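Local coordinates for protein 2-hydroxyisobutanoyl-CoA mutase large subunit (Aquincola tertiaricarbonis, PDB 4R3U) that forms the substrate-binding large subunit of a cobalamin-dependent mutase and, with the small subunit, interconverts 2-hydroxyisobutyryl-CoA and (S)-3-hydroxybutyryl-CoA, at residues 111-123 with 388-401. Residues are numbered along the deposited sequence; the frame is centred on the assembly and turned at random.
Sequences NKRFKYLIAQGQT and PTEDAMKMALRTQQ. With 5AD (5'-deoxyadenosine), chain G.
The helix carrying Y116 and the helix carrying E390 run roughly parallel, crossing at -35° with axes 10.3 Å apart. Both belong to the TIM barrel of the acyl-CoA mutases and pack outside neighbouring parallel strands, 97-102 among them. The Y116 ring lies between E390 and its own helix neighbour Q120. E390 CB sits over one face, 3.8 Å from the ring centroid, and the carboxylate stacks almost parallel to the ring. Q120 CG covers the opposite face. With CG anti to the backbone N (chi1 172°), the ring extends across the second helix, and OH makes a weak hydrogen bond to E390 O beside K394 CG. Replacing Y116 by an alanine is likely to open a gap between E390 and Q120, leaving the E390 carboxylate held mainly by water 1. This water links E390 OE2 to K112 NZ and R113 NE. R113 grips P388 O end-on with NH1 and NH2, and the oxygen lies in the guanidinium plane. This helps hold the residues leading into the helix, where P388 CD packs 3.2 Å from C2 of 5'-deoxyadenosine. Deeper in, L117 CD2 meets M393 CB at 3.6 Å, and L397 reaches Q120 CB and Q122 CB with its two methyls. The first helix ends in a Schellman motif at G121. There a CB would clash with Q401 NE2. Q120 O takes two in-plane donors, R398 NH1 at 2.9 Å and Q401 NE2 at 3.0 Å. This end faces the second large subunit, whose E485 forms salt bridges with R398 NH2 and K394 NZ.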
loop_
_atom_site.group_PDB
_atom_site.type_symbol
_atom_site.label_atom_id
_atom_site.label_comp_id
_atom_site.label_asym_id
_atom_site.label_seq_id
_atom_site.Cartn_x
_atom_site.Cartn_y
_atom_site.Cartn_z
ATOM N N ASN A 111 17.633 21.792 -10.504
ATOM C CA ASN A 111 18.155 21.035 -11.650
ATOM C C ASN A 111 18.869 19.749 -11.180
ATOM O O ASN A 111 18.718 18.710 -11.815
ATOM C CB ASN A 111 19.111 21.899 -12.481
ATOM C CG ASN A 111 19.735 21.191 -13.646
ATOM O OD1 ASN A 111 20.887 20.768 -13.581
ATOM N ND2 ASN A 111 18.986 21.041 -14.732
ATOM N N LYS A 112 19.637 19.831 -10.068
ATOM C CA LYS A 112 20.345 18.712 -9.446
ATOM C C LYS A 112 19.304 17.645 -8.996
ATOM O O LYS A 112 19.485 16.450 -9.281
ATOM C CB LYS A 112 21.215 19.220 -8.269
ATOM C CG LYS A 112 22.043 18.133 -7.550
ATOM C CD LYS A 112 22.479 18.547 -6.141
ATOM C CE LYS A 112 21.690 17.901 -4.997
ATOM N NZ LYS A 112 20.561 18.739 -4.490
ATOM N N ARG A 113 18.200 18.091 -8.342
ATOM C CA ARG A 113 17.085 17.220 -7.922
ATOM C C ARG A 113 16.360 16.586 -9.130
ATOM O O ARG A 113 16.031 15.409 -9.052
ATOM C CB ARG A 113 16.085 17.965 -7.013
ATOM C CG ARG A 113 14.982 17.085 -6.393
ATOM C CD ARG A 113 15.491 15.958 -5.494
ATOM N NE ARG A 113 15.976 16.499 -4.233
ATOM C CZ ARG A 113 15.237 16.594 -3.138
ATOM N NH1 ARG A 113 15.733 17.143 -2.048
ATOM N NH2 ARG A 113 13.964 16.217 -3.152
ATOM N N PHE A 114 16.140 17.342 -10.255
ATOM C CA PHE A 114 15.546 16.781 -11.489
ATOM C C PHE A 114 16.343 15.561 -11.920
ATOM O O PHE A 114 15.775 14.494 -12.149
ATOM C CB PHE A 114 15.528 17.794 -12.655
ATOM C CG PHE A 114 14.514 18.906 -12.561
ATOM C CD1 PHE A 114 13.442 18.828 -11.668
ATOM C CD2 PHE A 114 14.638 20.051 -13.346
ATOM C CE1 PHE A 114 12.506 19.868 -11.583
ATOM C CE2 PHE A 114 13.676 21.061 -13.292
ATOM C CZ PHE A 114 12.626 20.973 -12.396
ATOM N N LYS A 115 17.669 15.734 -12.001
ATOM C CA LYS A 115 18.643 14.713 -12.416
ATOM C C LYS A 115 18.631 13.507 -11.497
ATOM O O LYS A 115 18.590 12.382 -11.997
ATOM C CB LYS A 115 20.033 15.327 -12.620
ATOM C CG LYS A 115 20.014 16.336 -13.766
ATOM C CD LYS A 115 21.271 17.158 -13.886
ATOM C CE LYS A 115 21.312 17.890 -15.206
ATOM N NZ LYS A 115 22.291 19.017 -15.169
ATOM N N TYR A 116 18.561 13.731 -10.165
ATOM C CA TYR A 116 18.445 12.666 -9.173
ATOM C C TYR A 116 17.156 11.855 -9.405
ATOM O O TYR A 116 17.188 10.613 -9.434
ATOM C CB TYR A 116 18.431 13.242 -7.748
ATOM C CG TYR A 116 18.125 12.193 -6.713
ATOM C CD1 TYR A 116 19.113 11.315 -6.268
ATOM C CD2 TYR A 116 16.824 12.016 -6.233
ATOM C CE1 TYR A 116 18.825 10.311 -5.339
ATOM C CE2 TYR A 116 16.520 10.999 -5.327
ATOM C CZ TYR A 116 17.530 10.164 -4.867
ATOM O OH TYR A 116 17.257 9.191 -3.945
ATOM N N LEU A 117 16.014 12.574 -9.514
ATOM C CA LEU A 117 14.673 12.019 -9.725
ATOM C C LEU A 117 14.607 11.223 -11.014
ATOM O O LEU A 117 14.037 10.130 -11.015
ATOM C CB LEU A 117 13.603 13.146 -9.698
ATOM C CG LEU A 117 13.382 13.855 -8.353
ATOM C CD1 LEU A 117 12.495 15.046 -8.517
ATOM C CD2 LEU A 117 12.832 12.893 -7.293
ATOM N N ILE A 118 15.220 11.741 -12.105
ATOM C CA ILE A 118 15.328 11.025 -13.388
ATOM C C ILE A 118 16.153 9.732 -13.222
ATOM O O ILE A 118 15.721 8.674 -13.661
ATOM C CB ILE A 118 15.820 11.964 -14.540
ATOM C CG1 ILE A 118 14.700 13.010 -14.847
ATOM C CG2 ILE A 118 16.224 11.162 -15.805
ATOM C CD1 ILE A 118 15.082 14.233 -15.657
ATOM N N ALA A 119 17.288 9.802 -12.550
ATOM C CA ALA A 119 18.139 8.632 -12.284
ATOM C C ALA A 119 17.380 7.569 -11.460
ATOM O O ALA A 119 17.658 6.389 -11.617
ATOM C CB ALA A 119 19.398 9.064 -11.543
ATOM N N GLN A 120 16.446 8.000 -10.570
ATOM C CA GLN A 120 15.605 7.120 -9.752
ATOM C C GLN A 120 14.372 6.556 -10.474
ATOM O O GLN A 120 13.678 5.707 -9.915
ATOM C CB GLN A 120 15.223 7.761 -8.410
ATOM C CG GLN A 120 16.399 8.063 -7.469
ATOM C CD GLN A 120 17.521 7.046 -7.412
ATOM O OE1 GLN A 120 17.340 5.837 -7.378
ATOM N NE2 GLN A 120 18.712 7.528 -7.388
ATOM N N GLY A 121 14.119 7.000 -11.704
ATOM C CA GLY A 121 13.052 6.450 -12.531
ATOM C C GLY A 121 11.874 7.350 -12.835
ATOM O O GLY A 121 10.869 6.859 -13.360
ATOM N N GLN A 122 11.963 8.654 -12.504
ATOM C CA GLN A 122 10.884 9.558 -12.860
ATOM C C GLN A 122 10.945 9.764 -14.406
ATOM O O GLN A 122 12.036 9.820 -14.988
ATOM C CB GLN A 122 10.969 10.875 -12.087
ATOM C CG GLN A 122 11.368 12.115 -12.923
ATOM C CD GLN A 122 11.136 13.376 -12.156
ATOM O OE1 GLN A 122 10.194 13.482 -11.323
ATOM N NE2 GLN A 122 11.975 14.362 -12.429
ATOM N N THR A 123 9.754 9.813 -15.040
ATOM C CA THR A 123 9.507 9.887 -16.480
ATOM C C THR A 123 8.933 11.231 -16.952
ATOM O O THR A 123 8.706 11.434 -18.146
ATOM C CB THR A 123 8.696 8.635 -16.909
ATOM O OG1 THR A 123 7.459 8.599 -16.193
ATOM C CG2 THR A 123 9.466 7.316 -16.644
ATOM N N PRO A 388 10.514 17.557 0.500
ATOM C CA PRO A 388 11.207 16.259 0.595
ATOM C C PRO A 388 12.702 16.127 0.386
ATOM O O PRO A 388 13.324 16.881 -0.364
ATOM C CB PRO A 388 10.427 15.370 -0.389
ATOM C CG PRO A 388 9.882 16.328 -1.349
ATOM C CD PRO A 388 9.464 17.497 -0.528
ATOM N N THR A 389 13.242 15.070 1.009
ATOM C CA THR A 389 14.613 14.634 0.854
ATOM C C THR A 389 14.653 13.721 -0.366
ATOM O O THR A 389 13.620 13.290 -0.892
ATOM C CB THR A 389 15.109 13.868 2.108
ATOM O OG1 THR A 389 14.306 12.700 2.321
ATOM C CG2 THR A 389 15.171 14.732 3.348
ATOM N N GLU A 390 15.856 13.415 -0.804
ATOM C CA GLU A 390 16.090 12.500 -1.903
ATOM C C GLU A 390 15.527 11.122 -1.569
ATOM O O GLU A 390 14.755 10.602 -2.358
ATOM C CB GLU A 390 17.579 12.430 -2.198
ATOM C CG GLU A 390 18.092 13.684 -2.868
ATOM C CD GLU A 390 19.527 13.595 -3.333
ATOM O OE1 GLU A 390 20.298 12.827 -2.718
ATOM O OE2 GLU A 390 19.883 14.301 -4.305
ATOM N N ASP A 391 15.823 10.583 -0.373
ATOM C CA ASP A 391 15.339 9.264 0.083
ATOM C C ASP A 391 13.821 9.142 0.100
ATOM O O ASP A 391 13.296 8.115 -0.286
ATOM C CB ASP A 391 15.907 8.896 1.468
ATOM C CG ASP A 391 17.373 8.511 1.535
ATOM O OD1 ASP A 391 17.939 8.113 0.483
ATOM O OD2 ASP A 391 17.944 8.538 2.660
ATOM N N ALA A 392 13.131 10.188 0.559
ATOM C CA ALA A 392 11.680 10.275 0.634
ATOM C C ALA A 392 11.083 10.228 -0.784
ATOM O O ALA A 392 10.138 9.472 -1.021
ATOM C CB ALA A 392 11.279 11.554 1.346
ATOM N N MET A 393 11.667 10.979 -1.734
ATOM C CA MET A 393 11.249 10.968 -3.132
ATOM C C MET A 393 11.530 9.659 -3.796
ATOM O O MET A 393 10.675 9.155 -4.521
ATOM C CB MET A 393 11.818 12.161 -3.916
ATOM C CG MET A 393 11.143 13.494 -3.571
ATOM S SD MET A 393 9.363 13.603 -3.994
ATOM C CE MET A 393 8.573 13.043 -2.462
ATOM N N LYS A 394 12.686 9.052 -3.495
ATOM C CA LYS A 394 13.100 7.726 -3.991
ATOM C C LYS A 394 12.047 6.685 -3.580
ATOM O O LYS A 394 11.583 5.929 -4.431
ATOM C CB LYS A 394 14.463 7.371 -3.423
ATOM C CG LYS A 394 15.316 6.505 -4.348
ATOM C CD LYS A 394 16.291 5.567 -3.627
ATOM C CE LYS A 394 17.157 6.131 -2.540
ATOM N NZ LYS A 394 18.045 5.086 -1.964
ATOM N N MET A 395 11.591 6.712 -2.294
ATOM C CA MET A 395 10.574 5.795 -1.759
ATOM C C MET A 395 9.230 5.991 -2.469
ATOM O O MET A 395 8.548 4.993 -2.788
ATOM C CB MET A 395 10.456 5.940 -0.252
ATOM C CG MET A 395 9.368 5.044 0.399
ATOM S SD MET A 395 9.622 3.265 0.199
ATOM C CE MET A 395 11.192 3.028 1.082
ATOM N N ALA A 396 8.879 7.268 -2.777
ATOM C CA ALA A 396 7.664 7.632 -3.493
ATOM C C ALA A 396 7.694 7.075 -4.903
ATOM O O ALA A 396 6.675 6.585 -5.371
ATOM C CB ALA A 396 7.495 9.134 -3.502
ATOM N N LEU A 397 8.868 7.073 -5.559
ATOM C CA LEU A 397 9.022 6.488 -6.894
ATOM C C LEU A 397 8.967 4.950 -6.840
ATOM O O LEU A 397 8.290 4.360 -7.673
ATOM C CB LEU A 397 10.313 6.978 -7.576
ATOM C CG LEU A 397 10.276 8.412 -8.091
ATOM C CD1 LEU A 397 11.684 8.962 -8.288
ATOM C CD2 LEU A 397 9.455 8.510 -9.374
ATOM N N ARG A 398 9.611 4.306 -5.829
ATOM C CA ARG A 398 9.593 2.849 -5.672
ATOM C C ARG A 398 8.169 2.336 -5.485
ATOM O O ARG A 398 7.825 1.258 -5.993
ATOM C CB ARG A 398 10.519 2.382 -4.528
ATOM C CG ARG A 398 12.013 2.642 -4.728
ATOM C CD ARG A 398 12.660 1.863 -5.859
ATOM N NE ARG A 398 14.033 2.314 -6.069
ATOM C CZ ARG A 398 14.412 3.189 -7.001
ATOM N NH1 ARG A 398 13.525 3.711 -7.837
ATOM N NH2 ARG A 398 15.684 3.546 -7.104
ATOM N N THR A 399 7.336 3.139 -4.792
ATOM C CA THR A 399 5.919 2.877 -4.547
ATOM C C THR A 399 5.196 2.723 -5.890
ATOM O O THR A 399 4.505 1.715 -6.114
ATOM C CB THR A 399 5.300 4.011 -3.679
ATOM O OG1 THR A 399 6.056 4.143 -2.464
ATOM C CG2 THR A 399 3.831 3.778 -3.356
ATOM N N GLN A 400 5.392 3.701 -6.792
ATOM C CA GLN A 400 4.778 3.732 -8.115
ATOM C C GLN A 400 5.248 2.539 -8.957
ATOM O O GLN A 400 4.435 1.850 -9.567
ATOM C CB GLN A 400 5.078 5.088 -8.805
ATOM C CG GLN A 400 4.278 6.254 -8.226
ATOM C CD GLN A 400 4.332 7.505 -9.089
ATOM O OE1 GLN A 400 3.867 7.524 -10.239
ATOM N NE2 GLN A 400 4.854 8.603 -8.542
ATOM N N GLN A 401 6.572 2.312 -8.979
ATOM C CA GLN A 401 7.271 1.237 -9.713
ATOM C C GLN A 401 6.848 -0.162 -9.268
ATOM O O GLN A 401 6.786 -1.026 -10.110
ATOM C CB GLN A 401 8.783 1.420 -9.616
ATOM C CG GLN A 401 9.239 2.739 -10.269
ATOM C CD GLN A 401 10.545 3.258 -9.710
ATOM O OE1 GLN A 401 11.081 2.772 -8.697
ATOM N NE2 GLN A 401 11.080 4.275 -10.350
HETATM N N1 5AD G . 9.543 19.755 -3.383
HETATM C C2 5AD G . 8.717 18.631 -3.373
HETATM N N3 5AD G . 7.370 18.774 -2.956
HETATM C C4 5AD G . 6.896 20.004 -2.664
HETATM N N9 5AD G . 5.701 20.435 -2.251
HETATM C C8 5AD G . 5.751 21.769 -2.197
HETATM N N7 5AD G . 6.977 22.175 -2.483
HETATM C C5 5AD G . 7.691 21.087 -2.794
HETATM C C6 5AD G . 8.976 20.950 -3.156
HETATM N N6 5AD G . 9.680 22.069 -3.186
HETATM C "C1'" 5AD G . 4.402 19.743 -2.193
HETATM C "C2'" 5AD G . 4.258 18.693 -1.148
HETATM C "C3'" 5AD G . 2.781 18.804 -0.807
HETATM C "C4'" 5AD G . 2.223 19.937 -1.670
HETATM C "C5'" 5AD G . 1.300 20.815 -0.834
HETATM O "O4'" 5AD G . 3.370 20.706 -1.927
HETATM O "O2'" 5AD G . 4.493 17.412 -1.747
HETATM O "O3'" 5AD G . 2.133 17.551 -1.096
HETATM O O HOH W 1 18.841 16.555 -4.938
HETATM O O HOH W 2 10.307 4.401 -13.506
#